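Local coordinates for protein acetyl-CoA acetyltransferase A (Ascaris suum, PDB 6BJA) that probably catalyses the thiolase reaction, joining two acetyl-CoA units or cleaving 3-ketoacyl-CoA, and binds coenzyme A, at residues E43-S48 and S80-S85; S97-I102 and S390-K395; Y173-E178 and F326-L331. One frame throughout, in Å; residues are numbered along the deposited sequence.

Contact 1: residues E43-S48 and S80-S85; sequences EAIKRS and SEIPKS
Ile45 and Ile82 make the tight part of this small contact. Ile45 CD1 lies 3.9 Å from Ile82 CG1 and equally near Ile82 CD1, so the CD1 methyl of Ile45, on helix 33-48, rests on the CG1-CD1 arm of Ile82. The reach of Ile45 is set by its torsions: CG1 stands anti to the carbonyl carbon (chi1 -69°) and CD1 continues in an extended line (chi2 171°), which carries the methyl out to Ile82. Ile55 touches both isoleucines, and Thr41, one turn earlier on helix 33-48, also packs on Ile82. Ser80 contributes little but its backbone, with Ser80 O 4.3 Å from Ile45 CD1; its hydroxyl is turned back to Ile76 O in the preceding helix.

The character changes round helix 33-48. Its exposed Arg47 bonds along the helix instead of across the contact: Arg47 NE meets Glu43 OE2 at 2.8 Å, nearly straight (167°), in the guanidinium plane and on the anti lone pair of the carboxylate. This salt bridge belongs to the solvent side and leaves the isoleucine pair to apolar packing.

Glu81 has positive phi and is the C-prime residue of a Schellman motif, the turn that ends helix 72-79 and here delivers Ile82 to helix 33-48 within the N-terminal half of the thiolase fold.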
loop_
_atom_site.group_PDB
_atom_site.type_symbol
_atom_site.label_atom_id
_atom_site.label_comp_id
_atom_site.label_asym_id
_atom_site.label_seq_id
_atom_site.Cartn_x
_atom_site.Cartn_y
_atom_site.Cartn_z
ATOM N N GLU A 43 12.404 17.585 30.605
ATOM C CA GLU A 43 11.839 18.451 31.645
ATOM C C GLU A 43 11.830 17.719 32.987
ATOM O O GLU A 43 12.038 18.320 34.024
ATOM C CB GLU A 43 10.435 18.939 31.276
ATOM C CG GLU A 43 9.891 19.963 32.267
ATOM C CD GLU A 43 10.551 21.329 32.158
ATOM O OE1 GLU A 43 11.133 21.640 31.070
ATOM O OE2 GLU A 43 10.470 22.102 33.170
ATOM N N ALA A 44 11.613 16.411 32.983
ATOM C CA ALA A 44 11.670 15.656 34.231
ATOM C C ALA A 44 13.067 15.714 34.867
ATOM O O ALA A 44 13.193 15.793 36.085
ATOM C CB ALA A 44 11.265 14.204 33.999
ATOM N N ILE A 45 14.103 15.646 34.043
ATOM C CA ILE A 45 15.483 15.761 34.513
ATOM C C ILE A 45 15.690 17.164 35.102
ATOM O O ILE A 45 16.189 17.282 36.214
ATOM C CB ILE A 45 16.468 15.485 33.391
ATOM C CG1 ILE A 45 16.398 14.007 33.012
ATOM C CG2 ILE A 45 17.888 15.853 33.803
ATOM C CD1 ILE A 45 17.170 13.658 31.762
ATOM N N LYS A 46 15.256 18.195 34.386
ATOM C CA LYS A 46 15.371 19.569 34.893
ATOM C C LYS A 46 14.740 19.721 36.269
ATOM O O LYS A 46 15.329 20.311 37.182
ATOM C CB LYS A 46 14.731 20.549 33.907
ATOM C CG LYS A 46 15.555 20.715 32.607
ATOM C CD LYS A 46 14.811 21.538 31.552
ATOM C CE LYS A 46 15.573 21.581 30.217
ATOM N NZ LYS A 46 14.799 22.340 29.187
ATOM N N ARG A 47 13.538 19.184 36.439
ATOM C CA ARG A 47 12.828 19.413 37.690
ATOM C C ARG A 47 13.292 18.456 38.802
ATOM O O ARG A 47 13.011 18.694 39.985
ATOM C CB ARG A 47 11.311 19.329 37.462
ATOM C CG ARG A 47 10.811 20.348 36.444
ATOM C CD ARG A 47 9.315 20.507 36.463
ATOM N NE ARG A 47 8.864 21.418 35.421
ATOM C CZ ARG A 47 7.620 21.892 35.328
ATOM N NH1 ARG A 47 6.704 21.516 36.194
ATOM N NH2 ARG A 47 7.292 22.727 34.364
ATOM N N SER A 48 14.043 17.416 38.445
ATOM C CA SER A 48 14.626 16.528 39.445
ATOM C C SER A 48 15.803 17.164 40.180
ATOM O O SER A 48 16.183 16.710 41.251
ATOM C CB SER A 48 15.130 15.236 38.816
ATOM O OG SER A 48 16.364 15.422 38.158
ATOM N N SER A 80 18.155 13.291 24.885
ATOM C CA SER A 80 17.962 13.986 26.153
ATOM C C SER A 80 19.278 14.210 26.921
ATOM O O SER A 80 19.267 14.615 28.089
ATOM C CB SER A 80 16.974 13.212 27.031
ATOM O OG SER A 80 15.720 13.100 26.382
ATOM N N GLU A 81 20.411 13.963 26.249
ATOM C CA GLU A 81 21.752 14.133 26.826
ATOM C C GLU A 81 22.052 13.227 28.021
ATOM O O GLU A 81 22.874 13.527 28.871
ATOM C CB GLU A 81 21.950 15.607 27.196
ATOM C CG GLU A 81 21.808 16.512 25.974
ATOM C CD GLU A 81 22.166 17.968 26.253
ATOM O OE1 GLU A 81 21.881 18.459 27.368
ATOM O OE2 GLU A 81 22.739 18.618 25.352
ATOM N N ILE A 82 21.369 12.088 28.086
ATOM C CA ILE A 82 21.698 11.057 29.056
ATOM C C ILE A 82 22.922 10.300 28.513
ATOM O O ILE A 82 23.016 10.120 27.312
ATOM C CB ILE A 82 20.482 10.149 29.283
ATOM C CG1 ILE A 82 19.381 10.964 29.957
ATOM C CG2 ILE A 82 20.820 8.950 30.146
ATOM C CD1 ILE A 82 18.041 10.224 30.030
ATOM N N PRO A 83 23.849 9.880 29.395
ATOM C CA PRO A 83 25.104 9.286 28.908
ATOM C C PRO A 83 24.884 8.064 28.044
ATOM O O PRO A 83 23.936 7.298 28.261
ATOM C CB PRO A 83 25.824 8.889 30.192
ATOM C CG PRO A 83 25.325 9.849 31.206
ATOM C CD PRO A 83 23.871 10.032 30.863
ATOM N N LYS A 84 25.774 7.870 27.086
ATOM C CA LYS A 84 25.741 6.667 26.258
ATOM C C LYS A 84 25.872 5.404 27.090
ATOM O O LYS A 84 25.417 4.351 26.658
ATOM C CB LYS A 84 26.839 6.697 25.214
ATOM C CG LYS A 84 26.825 7.867 24.280
ATOM C CD LYS A 84 25.614 7.949 23.394
ATOM C CE LYS A 84 25.648 9.212 22.493
ATOM N NZ LYS A 84 25.818 10.521 23.192
ATOM N N SER A 85 26.478 5.500 28.268
ATOM C CA SER A 85 26.637 4.352 29.149
ATOM C C SER A 85 25.345 3.914 29.841
ATOM O O SER A 85 25.294 2.835 30.412
ATOM C CB SER A 85 27.699 4.637 30.214
ATOM O OG SER A 85 27.397 5.806 30.948
#

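Contact 2: residues S97-I102 and S390-K395; sequences SSMKAI and SAILIK
Met99 reaches from helix 97-110 to two residues of strand 388-396, and its contacts are of two kinds. The first is plain aliphatic contact close to the backbone: Met99 CG lies 3.6 Å from Ser390 CB, a methylene against a methylene. The second involves sulfur. Met99 SD sits 3.7 Å from Ile392 CG2, and the methyl CE follows at 4.0 Å from the same Ile392 CG2. CG leaves the helix anti to the backbone N (chi1 180°), after which the chain bends at both later torsions, bringing sulfur and methyl round to Ile392.

Methyl-to-methyl packing completes the set. Ile392 has its two branches engaged by different residues: CG2 serves Met99, while CD1 lies 3.9 Å from Ile102 CG2, about one helical turn further on. The side chains of Ile102 and Ile392 meet at about a right angle.

The helix is bonded along itself and the strand to its neighbours in the sheet, strands 377-384 and 280-289, for example through the backbones of Ile382 and Ala286. Ser98 OG is bonded to Gly358 O and Ala362 N. Met99 and Ile102 also share Val365 of helix 357-371, consistent with the helical layer buried between the two sheets of the thiolase fold.

The axes of segments 97-102 and 390-395 approach to 8.8 Å, their directions 45° apart. With no hydrogen bond joining the segments, the contact itself rests on apolar fit, which probably contributes to how the helix just after Cys95, the predicted acyl-carrying nucleophile, lies against a strand of the C-terminal half.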
loop_
_atom_site.group_PDB
_atom_site.type_symbol
_atom_site.label_atom_id
_atom_site.label_comp_id
_atom_site.label_asym_id
_atom_site.label_seq_id
_atom_site.Cartn_x
_atom_site.Cartn_y
_atom_site.Cartn_z
ATOM N N SER A 97 1.663 0.003 29.886
ATOM C CA SER A 97 3.093 0.034 29.560
ATOM C C SER A 97 3.920 0.961 30.443
ATOM O O SER A 97 4.972 0.566 30.938
ATOM C CB SER A 97 3.324 0.437 28.102
ATOM O OG SER A 97 2.780 -0.492 27.171
ATOM N N SER A 98 3.493 2.198 30.651
ATOM C CA SER A 98 4.384 3.088 31.393
ATOM C C SER A 98 4.148 3.045 32.886
ATOM O O SER A 98 4.950 3.590 33.646
ATOM C CB SER A 98 4.310 4.527 30.872
ATOM O OG SER A 98 2.993 5.068 30.816
ATOM N N MET A 99 3.070 2.389 33.332
ATOM C CA MET A 99 3.034 2.035 34.736
ATOM C C MET A 99 4.055 0.921 34.998
ATOM O O MET A 99 4.761 0.950 35.989
ATOM C CB MET A 99 1.637 1.602 35.166
ATOM C CG MET A 99 1.581 1.219 36.612
ATOM S SD MET A 99 1.578 2.634 37.705
ATOM C CE MET A 99 -0.106 3.305 37.474
ATOM N N LYS A 100 4.125 -0.058 34.105
ATOM C CA LYS A 100 5.145 -1.099 34.202
ATOM C C LYS A 100 6.543 -0.485 34.171
ATOM O O LYS A 100 7.434 -0.911 34.901
ATOM C CB LYS A 100 4.951 -2.127 33.075
ATOM C CG LYS A 100 6.029 -3.190 32.964
ATOM C CD LYS A 100 6.152 -4.044 34.212
ATOM C CE LYS A 100 7.036 -5.257 33.931
ATOM N NZ LYS A 100 7.318 -6.009 35.168
ATOM N N ALA A 101 6.731 0.536 33.343
ATOM C CA ALA A 101 8.023 1.209 33.284
ATOM C C ALA A 101 8.400 1.753 34.649
ATOM O O ALA A 101 9.547 1.602 35.088
ATOM C CB ALA A 101 8.003 2.316 32.261
ATOM N N ILE A 102 7.454 2.412 35.317
ATOM C CA ILE A 102 7.717 2.965 36.639
ATOM C C ILE A 102 8.019 1.839 37.642
ATOM O O ILE A 102 8.942 1.947 38.444
ATOM C CB ILE A 102 6.547 3.842 37.140
ATOM C CG1 ILE A 102 6.437 5.098 36.277
ATOM C CG2 ILE A 102 6.734 4.235 38.616
ATOM C CD1 ILE A 102 5.168 5.893 36.476
ATOM N N SER A 390 -2.263 -2.981 36.743
ATOM C CA SER A 390 -1.167 -2.567 37.602
ATOM C C SER A 390 -1.661 -1.477 38.534
ATOM O O SER A 390 -2.522 -0.682 38.146
ATOM C CB SER A 390 0.010 -2.049 36.772
ATOM O OG SER A 390 0.384 -2.992 35.783
ATOM N N ALA A 391 -1.163 -1.477 39.763
ATOM C CA ALA A 391 -1.496 -0.416 40.723
ATOM C C ALA A 391 -0.261 -0.040 41.525
ATOM O O ALA A 391 0.626 -0.877 41.769
ATOM C CB ALA A 391 -2.618 -0.853 41.640
ATOM N N ILE A 392 -0.190 1.230 41.921
ATOM C CA ILE A 392 0.937 1.742 42.681
ATOM C C ILE A 392 0.395 2.589 43.830
ATOM O O ILE A 392 -0.593 3.308 43.682
ATOM C CB ILE A 392 1.935 2.548 41.769
ATOM C CG1 ILE A 392 3.227 2.891 42.502
ATOM C CG2 ILE A 392 1.293 3.781 41.216
ATOM C CD1 ILE A 392 4.359 3.297 41.532
ATOM N N LEU A 393 1.038 2.439 44.985
ATOM C CA LEU A 393 0.738 3.216 46.178
ATOM C C LEU A 393 1.825 4.249 46.412
ATOM O O LEU A 393 3.015 3.903 46.478
ATOM C CB LEU A 393 0.623 2.282 47.387
ATOM C CG LEU A 393 0.455 2.948 48.755
ATOM C CD1 LEU A 393 -0.921 3.583 48.867
ATOM C CD2 LEU A 393 0.677 1.898 49.858
ATOM N N ILE A 394 1.420 5.512 46.523
ATOM C CA ILE A 394 2.374 6.583 46.753
ATOM C C ILE A 394 1.999 7.476 47.917
ATOM O O ILE A 394 0.822 7.638 48.247
ATOM C CB ILE A 394 2.569 7.428 45.502
ATOM C CG1 ILE A 394 1.306 8.144 45.082
ATOM C CG2 ILE A 394 3.097 6.557 44.341
ATOM C CD1 ILE A 394 1.615 9.257 44.101
ATOM N N LYS A 395 3.028 8.036 48.544
ATOM C CA LYS A 395 2.871 8.997 49.626
ATOM C C LYS A 395 3.445 10.314 49.163
ATOM O O LYS A 395 4.591 10.366 48.719
ATOM C CB LYS A 395 3.592 8.544 50.899
ATOM C CG LYS A 395 3.426 9.538 52.065
ATOM C CD LYS A 395 4.116 9.073 53.350
ATOM C CE LYS A 395 5.633 8.997 53.191
ATOM N NZ LYS A 395 6.357 8.643 54.456
#

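Contact 3: residues Y173-E178 and F326-L331; sequences YAFTRE and FSVTGL. With ACT (acetate ion), chain B.
Arg177 NH2 is gripped by two backbone carbonyls, Leu236 O and Val233 O, while NE of the same guanidinium forms a salt bridge with Asp181 OD2. The remaining nitrogen, Arg177 NH1, gives a weak, bent bond to OXT of an acetate ion (3.1 Å, 134°). That acetate, probably from the crystallisation liquor, is also hydrogen-bonded to His237 ND1. With partners at all three nitrogens, the guanidinium is likely to be well fixed in its rotation.

The contact with segment 326-331 is made by Phe175 with no hydrogen bond, mostly against aliphatic carbons. Its ring lies between two CB atoms: Leu331 CB covers one face in a CH-pi contact, 4.0 Å from the centroid and 25° off the ring normal, and Tyr173 CB covers the opposite face, offset toward the rim. Leu331 CB stands over the far end of the ring, 3.6 Å from Phe175 CZ. The backbone Leu331 O also lies 3.6 Å from Phe175 CZ.

One helix ends and the next begins here. Ala174, at positive phi, closes helix 162-172 with a Schellman motif; Phe175 follows, and Thr176 takes the N-cap position of helix 177-197, its side chain capping a backbone N in the first turn. Phe175 is thus the residue that the short link between helices 162-172 and 177-197 lays against the start of helix 327-337.

Val328 meets the ring obliquely, its CG2 being 3.8 Å from Phe175 CD2. CG2, anti to the backbone N, is the methyl that meets the ring. Just before the helix, Phe326 touches coenzyme A, whereas the side chain of Val328 is still about 10 Å from the bound coenzyme A.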
loop_
_atom_site.group_PDB
_atom_site.type_symbol
_atom_site.label_atom_id
_atom_site.label_comp_id
_atom_site.label_asym_id
_atom_site.label_seq_id
_atom_site.Cartn_x
_atom_site.Cartn_y
_atom_site.Cartn_z
ATOM N N TYR A 173 -22.277 -5.779 36.238
ATOM C CA TYR A 173 -22.578 -4.832 37.314
ATOM C C TYR A 173 -23.957 -4.199 37.176
ATOM O O TYR A 173 -24.321 -3.364 37.998
ATOM C CB TYR A 173 -21.521 -3.711 37.359
ATOM C CG TYR A 173 -20.245 -4.105 38.052
ATOM C CD1 TYR A 173 -20.092 -3.953 39.418
ATOM C CD2 TYR A 173 -19.188 -4.641 37.336
ATOM C CE1 TYR A 173 -18.924 -4.326 40.057
ATOM C CE2 TYR A 173 -18.020 -5.018 37.961
ATOM C CZ TYR A 173 -17.879 -4.858 39.317
ATOM O OH TYR A 173 -16.692 -5.258 39.921
ATOM N N ALA A 174 -24.683 -4.577 36.124
ATOM C CA ALA A 174 -25.997 -4.025 35.804
ATOM C C ALA A 174 -25.927 -2.513 35.615
ATOM O O ALA A 174 -26.864 -1.772 35.931
ATOM C CB ALA A 174 -27.010 -4.406 36.892
ATOM N N PHE A 175 -24.802 -2.040 35.077
ATOM C CA PHE A 175 -24.689 -0.635 34.742
ATOM C C PHE A 175 -25.543 -0.296 33.528
ATOM O O PHE A 175 -25.898 -1.154 32.716
ATOM C CB PHE A 175 -23.229 -0.242 34.468
ATOM C CG PHE A 175 -22.347 -0.229 35.687
ATOM C CD1 PHE A 175 -22.769 0.282 36.905
ATOM C CD2 PHE A 175 -21.053 -0.704 35.602
ATOM C CE1 PHE A 175 -21.908 0.292 38.016
ATOM C CE2 PHE A 175 -20.203 -0.685 36.697
ATOM C CZ PHE A 175 -20.616 -0.193 37.895
ATOM N N THR A 176 -25.891 0.983 33.437
ATOM C CA THR A 176 -26.781 1.497 32.417
ATOM C C THR A 176 -26.133 2.567 31.562
ATOM O O THR A 176 -25.179 3.238 31.981
ATOM C CB THR A 176 -28.043 2.104 33.057
ATOM O OG1 THR A 176 -27.661 3.201 33.906
ATOM C CG2 THR A 176 -28.771 1.092 33.894
ATOM N N ARG A 177 -26.655 2.717 30.353
ATOM C CA ARG A 177 -26.290 3.825 29.472
ATOM C C ARG A 177 -26.327 5.151 30.220
ATOM O O ARG A 177 -25.439 6.016 30.086
ATOM C CB ARG A 177 -27.245 3.850 28.276
ATOM C CG ARG A 177 -27.124 5.020 27.344
ATOM C CD ARG A 177 -25.761 5.080 26.639
ATOM N NE ARG A 177 -25.735 6.199 25.705
ATOM C CZ ARG A 177 -26.141 6.137 24.438
ATOM N NH1 ARG A 177 -26.575 4.998 23.912
ATOM N NH2 ARG A 177 -26.108 7.216 23.679
ATOM N N GLU A 178 -27.387 5.321 31.012
ATOM C CA GLU A 178 -27.540 6.527 31.788
ATOM C C GLU A 178 -26.376 6.777 32.742
ATOM O O GLU A 178 -25.871 7.913 32.808
ATOM C CB GLU A 178 -28.860 6.465 32.566
ATOM C CG GLU A 178 -30.090 6.617 31.685
ATOM C CD GLU A 178 -30.558 5.345 30.961
ATOM O OE1 GLU A 178 -29.957 4.258 31.119
ATOM O OE2 GLU A 178 -31.577 5.446 30.233
ATOM N N PHE A 326 -12.737 3.294 29.625
ATOM C CA PHE A 326 -14.152 3.506 29.343
ATOM C C PHE A 326 -14.774 4.066 30.609
ATOM O O PHE A 326 -14.207 3.912 31.678
ATOM C CB PHE A 326 -14.844 2.193 28.947
ATOM C CG PHE A 326 -14.216 1.542 27.762
ATOM C CD1 PHE A 326 -14.638 1.861 26.493
ATOM C CD2 PHE A 326 -13.154 0.669 27.918
ATOM C CE1 PHE A 326 -14.039 1.307 25.385
ATOM C CE2 PHE A 326 -12.534 0.110 26.821
ATOM C CZ PHE A 326 -12.969 0.431 25.553
ATOM N N SER A 327 -15.958 4.667 30.508
ATOM C CA SER A 327 -16.649 5.099 31.707
ATOM C C SER A 327 -16.878 3.921 32.659
ATOM O O SER A 327 -16.799 4.059 33.883
ATOM C CB SER A 327 -17.987 5.741 31.350
ATOM O OG SER A 327 -17.780 7.017 30.774
ATOM N N VAL A 328 -17.174 2.754 32.111
ATOM C CA VAL A 328 -17.416 1.597 32.961
ATOM C C VAL A 328 -16.178 1.233 33.783
ATOM O O VAL A 328 -16.311 0.689 34.873
ATOM C CB VAL A 328 -17.907 0.365 32.147
ATOM C CG1 VAL A 328 -16.931 -0.022 31.021
ATOM C CG2 VAL A 328 -18.158 -0.832 33.069
ATOM N N THR A 329 -14.972 1.555 33.291
ATOM C CA THR A 329 -13.769 1.268 34.059
ATOM C C THR A 329 -13.799 1.987 35.411
ATOM O O THR A 329 -13.488 1.405 36.453
ATOM C CB THR A 329 -12.527 1.693 33.290
ATOM O OG1 THR A 329 -12.681 1.322 31.915
ATOM C CG2 THR A 329 -11.268 1.045 33.870
ATOM N N GLY A 330 -14.169 3.265 35.380
ATOM C CA GLY A 330 -14.283 4.043 36.597
ATOM C C GLY A 330 -15.404 3.574 37.501
ATOM O O GLY A 330 -15.217 3.385 38.703
ATOM N N LEU A 331 -16.573 3.388 36.911
ATOM C CA LEU A 331 -17.744 2.949 37.682
ATOM C C LEU A 331 -17.517 1.601 38.366
ATOM O O LEU A 331 -17.872 1.408 39.527
ATOM C CB LEU A 331 -18.957 2.859 36.779
ATOM C CG LEU A 331 -19.527 4.218 36.377
ATOM C CD1 LEU A 331 -20.516 4.064 35.259
ATOM C CD2 LEU A 331 -20.172 4.946 37.572
HETATM C C ACT B . -29.068 4.987 20.859
HETATM O O ACT B . -28.866 4.328 19.809
HETATM O OXT ACT B . -28.840 4.393 21.939
HETATM C CH3 ACT B . -29.575 6.397 20.819
#

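The three contacts touch nowhere and are set out across the chain. Contact 2, centred about 9 Å from the chain's centre, lies between the others: its centre is about 21 Å from that of contact 1 and about 24 Å from that of contact 3, while contacts 1 and 3 lie on opposite sides of the chain's centre, about 41 Å apart between centres. Contact 3 is nested in the loop closed by contact 2, and both join the N-terminal and C-terminal thiolase domains. Both come near the predicted catalytic residues: between side chains, Cys383 is about 8 Å from Ser390 and about 9 Å from Val328, and His355 about 10 Å from Met99.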